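Local coordinates for protein possible TctC subunit of the Tripartite Tricarboxylate Transport(TTT) Family (Rhodopseudomonas palustris, PDB 6HKE) that probably serves as the periplasmic substrate-binding component of a tripartite tricarboxylate transporter, capturing malate for uptake into the cell, at residues 193-201 against 271-279; 102-113 against 235-246. The protein carries 2 engineered substitutions. One frame throughout, in Å; residues are numbered along the deposited sequence.

Contact 1: 193-201 against 271-279; sequences IVNAVPALR and RLTDLGALV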
loop_
_atom_site.group_PDB
_atom_site.type_symbol
_atom_site.label_atom_id
_atom_site.label_comp_id
_atom_site.label_asym_id
_atom_site.label_seq_id
_atom_site.Cartn_x
_atom_site.Cartn_y
_atom_site.Cartn_z
ATOM N N ILE A 193 5.390 1.027 5.800
ATOM C CA ILE A 193 6.005 1.552 7.045
ATOM C C ILE A 193 4.911 1.970 8.040
ATOM O O ILE A 193 5.124 1.722 9.240
ATOM C CB ILE A 193 7.005 2.680 6.699
ATOM C CG1 ILE A 193 7.863 3.055 7.906
ATOM C CG2 ILE A 193 6.305 3.886 6.114
ATOM C CD1 ILE A 193 9.053 3.904 7.559
ATOM N N VAL A 194 3.800 2.576 7.603
ATOM C CA VAL A 194 2.730 3.043 8.544
ATOM C C VAL A 194 2.149 1.854 9.311
ATOM O O VAL A 194 1.816 2.024 10.455
ATOM C CB VAL A 194 1.598 3.856 7.883
ATOM C CG1 VAL A 194 2.112 5.160 7.316
ATOM C CG2 VAL A 194 0.858 3.064 6.835
ATOM N N ASN A 195 2.043 0.680 8.711
ATOM C CA ASN A 195 1.594 -0.511 9.469
ATOM C C ASN A 195 2.699 -0.990 10.412
ATOM O O ASN A 195 2.367 -1.376 11.546
ATOM C CB ASN A 195 1.210 -1.670 8.560
ATOM C CG ASN A 195 0.276 -2.627 9.263
ATOM O OD1 ASN A 195 -0.613 -2.197 9.999
ATOM N ND2 ASN A 195 0.467 -3.913 9.030
ATOM N N ALA A 196 3.953 -0.991 9.960
ATOM C CA ALA A 196 5.076 -1.663 10.651
ATOM C C ALA A 196 5.510 -0.860 11.891
ATOM O O ALA A 196 5.970 -1.481 12.871
ATOM C CB ALA A 196 6.220 -1.849 9.692
ATOM N N VAL A 197 5.384 0.469 11.860
ATOM C CA VAL A 197 6.099 1.344 12.831
ATOM C C VAL A 197 5.608 1.029 14.238
ATOM O O VAL A 197 6.436 0.762 15.094
ATOM C CB VAL A 197 6.020 2.846 12.486
ATOM C CG1 VAL A 197 6.061 3.719 13.735
ATOM C CG2 VAL A 197 7.149 3.237 11.547
ATOM N N PRO A 198 4.286 1.044 14.526
ATOM C CA PRO A 198 3.802 0.829 15.890
ATOM C C PRO A 198 4.252 -0.518 16.487
ATOM O O PRO A 198 4.545 -0.553 17.662
ATOM C CB PRO A 198 2.269 0.906 15.764
ATOM C CG PRO A 198 2.027 1.654 14.457
ATOM C CD PRO A 198 3.187 1.261 13.571
ATOM N N ALA A 199 4.321 -1.580 15.685
ATOM C CA ALA A 199 4.788 -2.914 16.125
ATOM C C ALA A 199 6.285 -2.869 16.475
ATOM O O ALA A 199 6.663 -3.465 17.519
ATOM C CB ALA A 199 4.501 -3.941 15.059
ATOM N N LEU A 200 7.102 -2.200 15.646
ATOM C CA LEU A 200 8.568 -2.018 15.863
ATOM C C LEU A 200 8.787 -1.217 17.151
ATOM O O LEU A 200 9.629 -1.618 17.967
ATOM C CB LEU A 200 9.201 -1.291 14.667
ATOM C CG LEU A 200 9.217 -2.070 13.350
ATOM C CD1 LEU A 200 9.658 -1.184 12.192
ATOM C CD2 LEU A 200 10.119 -3.295 13.450
ATOM N N ARG A 201 8.041 -0.127 17.318
ATOM C CA ARG A 201 8.135 0.788 18.488
ATOM C C ARG A 201 7.745 0.057 19.783
ATOM O O ARG A 201 8.207 0.492 20.844
ATOM C CB ARG A 201 7.286 2.045 18.259
ATOM C CG ARG A 201 8.009 3.132 17.475
ATOM C CD ARG A 201 7.051 4.249 17.103
ATOM N NE ARG A 201 7.650 5.348 16.347
ATOM C CZ ARG A 201 6.951 6.354 15.799
ATOM N NH1 ARG A 201 5.628 6.388 15.904
ATOM N NH2 ARG A 201 7.576 7.322 15.142
ATOM N N ARG A 271 0.326 12.900 11.763
ATOM C CA ARG A 271 -0.014 11.447 11.860
ATOM C C ARG A 271 0.685 10.698 10.720
ATOM O O ARG A 271 1.422 9.728 10.985
ATOM C CB ARG A 271 -1.521 11.207 11.896
ATOM C CG ARG A 271 -2.109 11.094 13.303
ATOM C CD ARG A 271 -3.557 11.580 13.334
ATOM N NE ARG A 271 -4.527 10.890 14.191
ATOM C CZ ARG A 271 -5.188 9.755 13.908
ATOM N NH1 ARG A 271 -6.058 9.261 14.776
ATOM N NH2 ARG A 271 -4.964 9.085 12.793
ATOM N N LEU A 272 0.536 11.164 9.484
ATOM C CA LEU A 272 1.219 10.530 8.324
ATOM C C LEU A 272 2.728 10.441 8.599
ATOM O O LEU A 272 3.267 9.320 8.521
ATOM C CB LEU A 272 0.934 11.329 7.051
ATOM C CG LEU A 272 -0.431 11.088 6.409
ATOM C CD1 LEU A 272 -0.634 12.044 5.243
ATOM C CD2 LEU A 272 -0.568 9.649 5.934
ATOM N N THR A 273 3.380 11.565 8.914
ATOM C CA THR A 273 4.863 11.666 8.970
ATOM C C THR A 273 5.402 10.923 10.202
ATOM O O THR A 273 6.512 10.346 10.086
ATOM C CB THR A 273 5.348 13.123 8.848
ATOM O OG1 THR A 273 4.853 13.901 9.937
ATOM C CG2 THR A 273 4.932 13.772 7.544
ATOM N N ASP A 274 4.663 10.886 11.319
ATOM C CA ASP A 274 5.053 10.108 12.537
ATOM C C ASP A 274 5.115 8.599 12.238
ATOM O O ASP A 274 5.797 7.865 12.974
ATOM C CB ASP A 274 4.076 10.294 13.701
ATOM C CG ASP A 274 4.200 11.613 14.443
ATOM O OD1 ASP A 274 5.298 12.246 14.382
ATOM O OD2 ASP A 274 3.190 12.011 15.070
ATOM N N LEU A 275 4.386 8.133 11.235
ATOM C CA LEU A 275 4.316 6.695 10.891
ATOM C C LEU A 275 5.161 6.434 9.639
ATOM O O LEU A 275 5.063 5.330 9.105
ATOM C CB LEU A 275 2.843 6.328 10.706
ATOM C CG LEU A 275 1.964 6.429 11.963
ATOM C CD1 LEU A 275 0.500 6.173 11.633
ATOM C CD2 LEU A 275 2.417 5.450 13.030
ATOM N N GLY A 276 5.957 7.419 9.185
ATOM C CA GLY A 276 7.011 7.246 8.162
ATOM C C GLY A 276 6.520 7.427 6.731
ATOM O O GLY A 276 7.306 7.151 5.806
ATOM N N ALA A 277 5.277 7.874 6.551
ATOM C CA ALA A 277 4.633 8.204 5.257
ATOM C C ALA A 277 4.937 9.652 4.870
ATOM O O ALA A 277 5.084 10.489 5.781
ATOM C CB ALA A 277 3.147 7.975 5.386
ATOM N N LEU A 278 5.003 9.953 3.571
ATOM C CA LEU A 278 5.208 11.342 3.074
ATOM C C LEU A 278 3.856 12.015 2.852
ATOM O O LEU A 278 2.919 11.345 2.405
ATOM C CB LEU A 278 5.999 11.333 1.763
ATOM C CG LEU A 278 7.380 10.677 1.822
ATOM C CD1 LEU A 278 8.054 10.727 0.452
ATOM C CD2 LEU A 278 8.252 11.334 2.877
ATOM N N VAL A 279 3.784 13.317 3.108
ATOM C CA VAL A 279 2.664 14.189 2.661
ATOM C C VAL A 279 2.953 14.562 1.212
ATOM O O VAL A 279 3.992 15.162 0.920
ATOM C CB VAL A 279 2.538 15.434 3.551
ATOM C CG1 VAL A 279 1.390 16.333 3.100
ATOM C CG2 VAL A 279 2.386 15.038 5.011
#

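Contact 2: 102-113 against 235-246; sequences FTPVALLTEMPV and VGAWTGLFAPRG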
loop_
_atom_site.group_PDB
_atom_site.type_symbol
_atom_site.label_atom_id
_atom_site.label_comp_id
_atom_site.label_asym_id
_atom_site.label_seq_id
_atom_site.Cartn_x
_atom_site.Cartn_y
_atom_site.Cartn_z
ATOM N N PHE A 102 -10.623 3.794 -14.372
ATOM C CA PHE A 102 -10.657 4.731 -13.221
ATOM C C PHE A 102 -10.283 6.137 -13.669
ATOM O O PHE A 102 -9.440 6.316 -14.580
ATOM C CB PHE A 102 -9.723 4.291 -12.091
ATOM C CG PHE A 102 -10.094 2.936 -11.559
ATOM C CD1 PHE A 102 -11.134 2.789 -10.661
ATOM C CD2 PHE A 102 -9.485 1.799 -12.056
ATOM C CE1 PHE A 102 -11.517 1.529 -10.219
ATOM C CE2 PHE A 102 -9.864 0.544 -11.607
ATOM C CZ PHE A 102 -10.867 0.410 -10.674
ATOM N N THR A 103 -10.933 7.101 -13.026
ATOM C CA THR A 103 -10.534 8.518 -13.045
ATOM C C THR A 103 -9.735 8.753 -11.773
ATOM O O THR A 103 -10.306 8.756 -10.675
ATOM C CB THR A 103 -11.745 9.435 -13.232
ATOM O OG1 THR A 103 -12.293 9.042 -14.488
ATOM C CG2 THR A 103 -11.377 10.901 -13.238
ATOM N N PRO A 104 -8.400 8.912 -11.904
ATOM C CA PRO A 104 -7.544 9.275 -10.782
ATOM C C PRO A 104 -8.040 10.592 -10.180
ATOM O O PRO A 104 -8.335 11.485 -10.920
ATOM C CB PRO A 104 -6.156 9.459 -11.415
ATOM C CG PRO A 104 -6.467 9.706 -12.869
ATOM C CD PRO A 104 -7.652 8.827 -13.159
ATOM N N VAL A 105 -8.113 10.682 -8.860
ATOM C CA VAL A 105 -8.532 11.920 -8.150
ATOM C C VAL A 105 -7.283 12.580 -7.570
ATOM O O VAL A 105 -7.040 13.766 -7.903
ATOM C CB VAL A 105 -9.597 11.602 -7.086
ATOM C CG1 VAL A 105 -9.925 12.790 -6.199
ATOM C CG2 VAL A 105 -10.846 11.081 -7.751
ATOM N N ALA A 106 -6.523 11.838 -6.749
ATOM C CA ALA A 106 -5.476 12.399 -5.871
ATOM C C ALA A 106 -4.522 11.319 -5.341
ATOM O O ALA A 106 -5.008 10.306 -4.796
ATOM C CB ALA A 106 -6.146 13.115 -4.730
ATOM N N LEU A 107 -3.210 11.563 -5.448
ATOM C CA LEU A 107 -2.193 10.908 -4.584
ATOM C C LEU A 107 -2.486 11.290 -3.129
ATOM O O LEU A 107 -2.643 12.486 -2.862
ATOM C CB LEU A 107 -0.793 11.369 -4.970
ATOM C CG LEU A 107 0.343 10.736 -4.176
ATOM C CD1 LEU A 107 0.368 9.219 -4.338
ATOM C CD2 LEU A 107 1.659 11.343 -4.615
ATOM N N LEU A 108 -2.608 10.300 -2.244
ATOM C CA LEU A 108 -2.883 10.502 -0.798
ATOM C C LEU A 108 -1.581 10.519 -0.008
ATOM O O LEU A 108 -1.440 11.372 0.894
ATOM C CB LEU A 108 -3.753 9.349 -0.311
ATOM C CG LEU A 108 -5.099 9.242 -1.002
ATOM C CD1 LEU A 108 -5.946 8.159 -0.340
ATOM C CD2 LEU A 108 -5.799 10.593 -0.966
ATOM N N THR A 109 -0.692 9.574 -0.313
ATOM C CA THR A 109 0.604 9.395 0.366
ATOM C C THR A 109 1.497 8.466 -0.449
ATOM O O THR A 109 1.034 7.846 -1.440
ATOM C CB THR A 109 0.414 8.863 1.793
ATOM O OG1 THR A 109 1.665 9.027 2.470
ATOM C CG2 THR A 109 -0.029 7.413 1.856
ATOM N N GLU A 110 2.756 8.424 -0.036
ATOM C CA GLU A 110 3.807 7.531 -0.564
ATOM C C GLU A 110 4.647 7.169 0.648
ATOM O O GLU A 110 4.836 8.039 1.514
ATOM C CB GLU A 110 4.625 8.225 -1.658
ATOM C CG GLU A 110 5.567 7.294 -2.407
ATOM C CD GLU A 110 5.866 7.724 -3.838
ATOM O OE1 GLU A 110 5.686 8.944 -4.142
ATOM O OE2 GLU A 110 6.255 6.833 -4.654
ATOM N N MET A 111 5.055 5.915 0.737
ATOM C CA MET A 111 5.860 5.438 1.874
ATOM C C MET A 111 6.688 4.234 1.438
ATOM O O MET A 111 6.290 3.465 0.557
ATOM C CB MET A 111 4.920 5.057 3.017
ATOM C CG MET A 111 4.094 3.820 2.731
ATOM S SD MET A 111 2.917 3.531 4.065
ATOM C CE MET A 111 1.591 4.654 3.635
ATOM N N PRO A 112 7.862 4.027 2.066
ATOM C CA PRO A 112 8.624 2.809 1.836
ATOM C C PRO A 112 7.977 1.566 2.467
ATOM O O PRO A 112 7.113 1.650 3.342
ATOM C CB PRO A 112 9.985 3.123 2.447
ATOM C CG PRO A 112 9.666 4.121 3.539
ATOM C CD PRO A 112 8.527 4.955 2.992
ATOM N N VAL A 113 8.413 0.439 1.939
ATOM C CA VAL A 113 8.105 -0.938 2.384
ATOM C C VAL A 113 9.329 -1.465 3.140
ATOM O O VAL A 113 10.486 -1.180 2.703
ATOM C CB VAL A 113 7.793 -1.806 1.156
ATOM C CG1 VAL A 113 7.883 -3.293 1.457
ATOM C CG2 VAL A 113 6.443 -1.443 0.570
ATOM N N VAL A 235 10.855 -0.461 -3.248
ATOM C CA VAL A 235 9.387 -0.397 -3.423
ATOM C C VAL A 235 8.927 0.892 -2.739
ATOM O O VAL A 235 9.065 1.015 -1.495
ATOM C CB VAL A 235 8.708 -1.668 -2.876
ATOM C CG1 VAL A 235 7.207 -1.618 -3.061
ATOM C CG2 VAL A 235 9.268 -2.932 -3.512
ATOM N N GLY A 236 8.501 1.860 -3.545
ATOM C CA GLY A 236 7.820 3.078 -3.078
ATOM C C GLY A 236 6.336 2.855 -3.213
ATOM O O GLY A 236 5.862 2.781 -4.377
ATOM N N ALA A 237 5.652 2.635 -2.088
ATOM C CA ALA A 237 4.218 2.305 -2.057
ATOM C C ALA A 237 3.424 3.604 -2.046
ATOM O O ALA A 237 3.292 4.219 -0.990
ATOM C CB ALA A 237 3.898 1.448 -0.858
ATOM N N TRP A 238 2.897 3.997 -3.191
ATOM C CA TRP A 238 1.958 5.136 -3.298
ATOM C C TRP A 238 0.562 4.599 -3.010
ATOM O O TRP A 238 0.274 3.410 -3.313
ATOM C CB TRP A 238 2.054 5.823 -4.662
ATOM C CG TRP A 238 2.010 4.889 -5.829
ATOM C CD1 TRP A 238 3.072 4.336 -6.483
ATOM C CD2 TRP A 238 0.830 4.424 -6.504
ATOM N NE1 TRP A 238 2.630 3.545 -7.513
ATOM C CE2 TRP A 238 1.258 3.584 -7.550
ATOM C CE3 TRP A 238 -0.541 4.628 -6.318
ATOM C CZ2 TRP A 238 0.361 2.925 -8.387
ATOM C CZ3 TRP A 238 -1.426 4.016 -7.172
ATOM C CH2 TRP A 238 -0.977 3.169 -8.192
ATOM N N THR A 239 -0.256 5.433 -2.389
ATOM C CA THR A 239 -1.694 5.167 -2.186
ATOM C C THR A 239 -2.454 6.302 -2.868
ATOM O O THR A 239 -2.022 7.451 -2.735
ATOM C CB THR A 239 -1.955 4.964 -0.693
ATOM O OG1 THR A 239 -1.375 3.690 -0.392
ATOM C CG2 THR A 239 -3.421 5.019 -0.318
ATOM N N GLY A 240 -3.548 5.973 -3.557
ATOM C CA GLY A 240 -4.311 6.934 -4.359
ATOM C C GLY A 240 -5.807 6.834 -4.138
ATOM O O GLY A 240 -6.313 5.723 -3.801
ATOM N N LEU A 241 -6.485 7.960 -4.376
ATOM C CA LEU A 241 -7.963 8.066 -4.458
ATOM C C LEU A 241 -8.344 8.106 -5.941
ATOM O O LEU A 241 -7.803 8.955 -6.656
ATOM C CB LEU A 241 -8.412 9.319 -3.702
ATOM C CG LEU A 241 -9.919 9.486 -3.546
ATOM C CD1 LEU A 241 -10.535 8.330 -2.759
ATOM C CD2 LEU A 241 -10.219 10.817 -2.877
ATOM N N PHE A 242 -9.194 7.172 -6.377
ATOM C CA PHE A 242 -9.741 7.056 -7.755
ATOM C C PHE A 242 -11.276 7.033 -7.726
ATOM O O PHE A 242 -11.863 6.641 -6.703
ATOM C CB PHE A 242 -9.289 5.749 -8.408
ATOM C CG PHE A 242 -7.803 5.496 -8.406
ATOM C CD1 PHE A 242 -7.141 5.158 -7.237
ATOM C CD2 PHE A 242 -7.077 5.556 -9.582
ATOM C CE1 PHE A 242 -5.777 4.899 -7.245
ATOM C CE2 PHE A 242 -5.721 5.277 -9.587
ATOM C CZ PHE A 242 -5.073 4.955 -8.421
ATOM N N ALA A 243 -11.878 7.421 -8.854
ATOM C CA ALA A 243 -13.332 7.446 -9.109
ATOM C C ALA A 243 -13.614 6.517 -10.279
ATOM O O ALA A 243 -12.690 6.147 -11.012
ATOM C CB ALA A 243 -13.800 8.852 -9.400
ATOM N N PRO A 244 -14.884 6.096 -10.480
ATOM C CA PRO A 244 -15.241 5.299 -11.649
ATOM C C PRO A 244 -14.883 6.116 -12.888
ATOM O O PRO A 244 -14.869 7.336 -12.793
ATOM C CB PRO A 244 -16.742 5.029 -11.469
ATOM C CG PRO A 244 -16.952 5.157 -9.977
ATOM C CD PRO A 244 -16.029 6.287 -9.572
ATOM N N ARG A 245 -14.541 5.438 -13.985
ATOM C CA ARG A 245 -14.153 6.125 -15.238
ATOM C C ARG A 245 -15.362 6.949 -15.680
ATOM O O ARG A 245 -16.480 6.495 -15.462
ATOM C CB ARG A 245 -13.681 5.120 -16.286
ATOM C CG ARG A 245 -12.919 5.755 -17.438
ATOM C CD ARG A 245 -11.719 6.571 -16.997
ATOM N NE ARG A 245 -10.899 6.964 -18.137
ATOM C CZ ARG A 245 -9.622 7.329 -18.072
ATOM N NH1 ARG A 245 -8.990 7.379 -16.909
ATOM N NH2 ARG A 245 -8.971 7.649 -19.182
ATOM N N GLY A 246 -15.143 8.169 -16.148
ATOM C CA GLY A 246 -16.235 9.061 -16.594
ATOM C C GLY A 246 -16.787 9.949 -15.489
ATOM O O GLY A 246 -17.762 10.654 -15.772
#

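Contact 1: 193-201 against 271-279
Leu272 O, 4.5 Å from Val194 CG1 across the contact, accepts two backbone N-H groups of its own chain. Ala277 N reaches it at 3.2 Å and Leu275 N comes from the opposite face of the carbonyl plane. The two bonds belong to the turn that ends the helix at about Asp274. Leu275 O is another carbonyl facing helix 193-201. It sits against the first turn, where Val194 CA makes a C-H...O contact with it at 3.3 Å. Ile193 CG2 lies beside the same oxygen and also touches Gly276 O at 3.4 Å. The CG1 branch of Ile193 is anti to the backbone N (chi1 -169°), which carries CD1 over Gly276 CA. A side chain on Gly276 would run into that methyl. With an alanine at Ile193, CG2 and CD1 would be gone, and the space over Gly276 CA and beside the Leu275 and Gly276 carbonyls would probably be left as a gap. Val194 points CG1 between Leu275 CB and Ala277 CB, the latter 3.6 Å away. Leu275 CD2 rests against Val197 CG1 and Pro198 CG. Its side chain meets the proline ring at about a right angle. At the exposed end of the contact, the Arg201 chain is extended, and Val197 CG1 lies against one face of its guanidinium, toward the edge. Arg201 NH2 gives a weak, bent bond to Asp274 O, 2.9 Å long with an angle of 124° at the hydrogen. The positive group may suit the carbonyl end of helix 266-274. Gly276, with positive phi, is the C-prime residue of a Schellman motif. Here that helix-ending turn packs on the start of helix 193-201, directly after the malate-binding residue Gln192.

Contact 2: 102-113 against 235-246
Phe102 and Phe242 cross at about a right angle, with Phe102 CB 3.9 Å from Phe242 CD2. The edge of the Phe102 ring faces Ala243 O. Both rings also meet His84, which stacks on Phe242. Further along, Leu107 swings CD1 onto Trp238 CB at 3.8 Å, again nearly perpendicular. Its CG is anti to the backbone N (chi1 -178°), which brings the branch back toward the partner strand. Trp238 NE1 is bound by Glu297. Other pairs run alongside each other. Val105 CG1 lies 3.9 Å from Leu241 CD2. Thr109 CG2 lies 4.0 Å from Thr239 CB, and Thr239 also touches the malate-binding His80. The strands are antiparallel and carry two classic beta bulges. At the first, Val105 N and Ala106 N both donate to Leu241 O, at 2.8 and 3.2 Å. At the second, Leu108 and Thr109 face Thr239, the Thr109 bond being weak. Near one end of the pair, Arg245 NH1 donates to Phe102 O at 2.6 Å, with the oxygen near the guanidinium plane. The register is thus set mainly by main-chain bonds, and each bulge places two residues opposite one, while apolar and aromatic side chains fill the faces.

Overall arrangement
Both contacts are largely buried, but they join different elements. Contact 2 is a long strand pair within the mixed sheet, with backbone bonds along most of its length. Contact 1 is smaller: it sets a helix-ending turn against helix 193-201, held mostly by apolar packing, with a weak arginine bond at its surface edge. The two touch directly. Leu278 O probably bonds to Thr109 OG1, and Leu278 N to Glu110 O. Val194 CG2 packs on Met111 SD. Strand 102-118 therefore carries both the partner strand of contact 2 and pieces of contact 1. Each contact comes close to the malate site, contact 1 beside Gln192 and contact 2 beside His80.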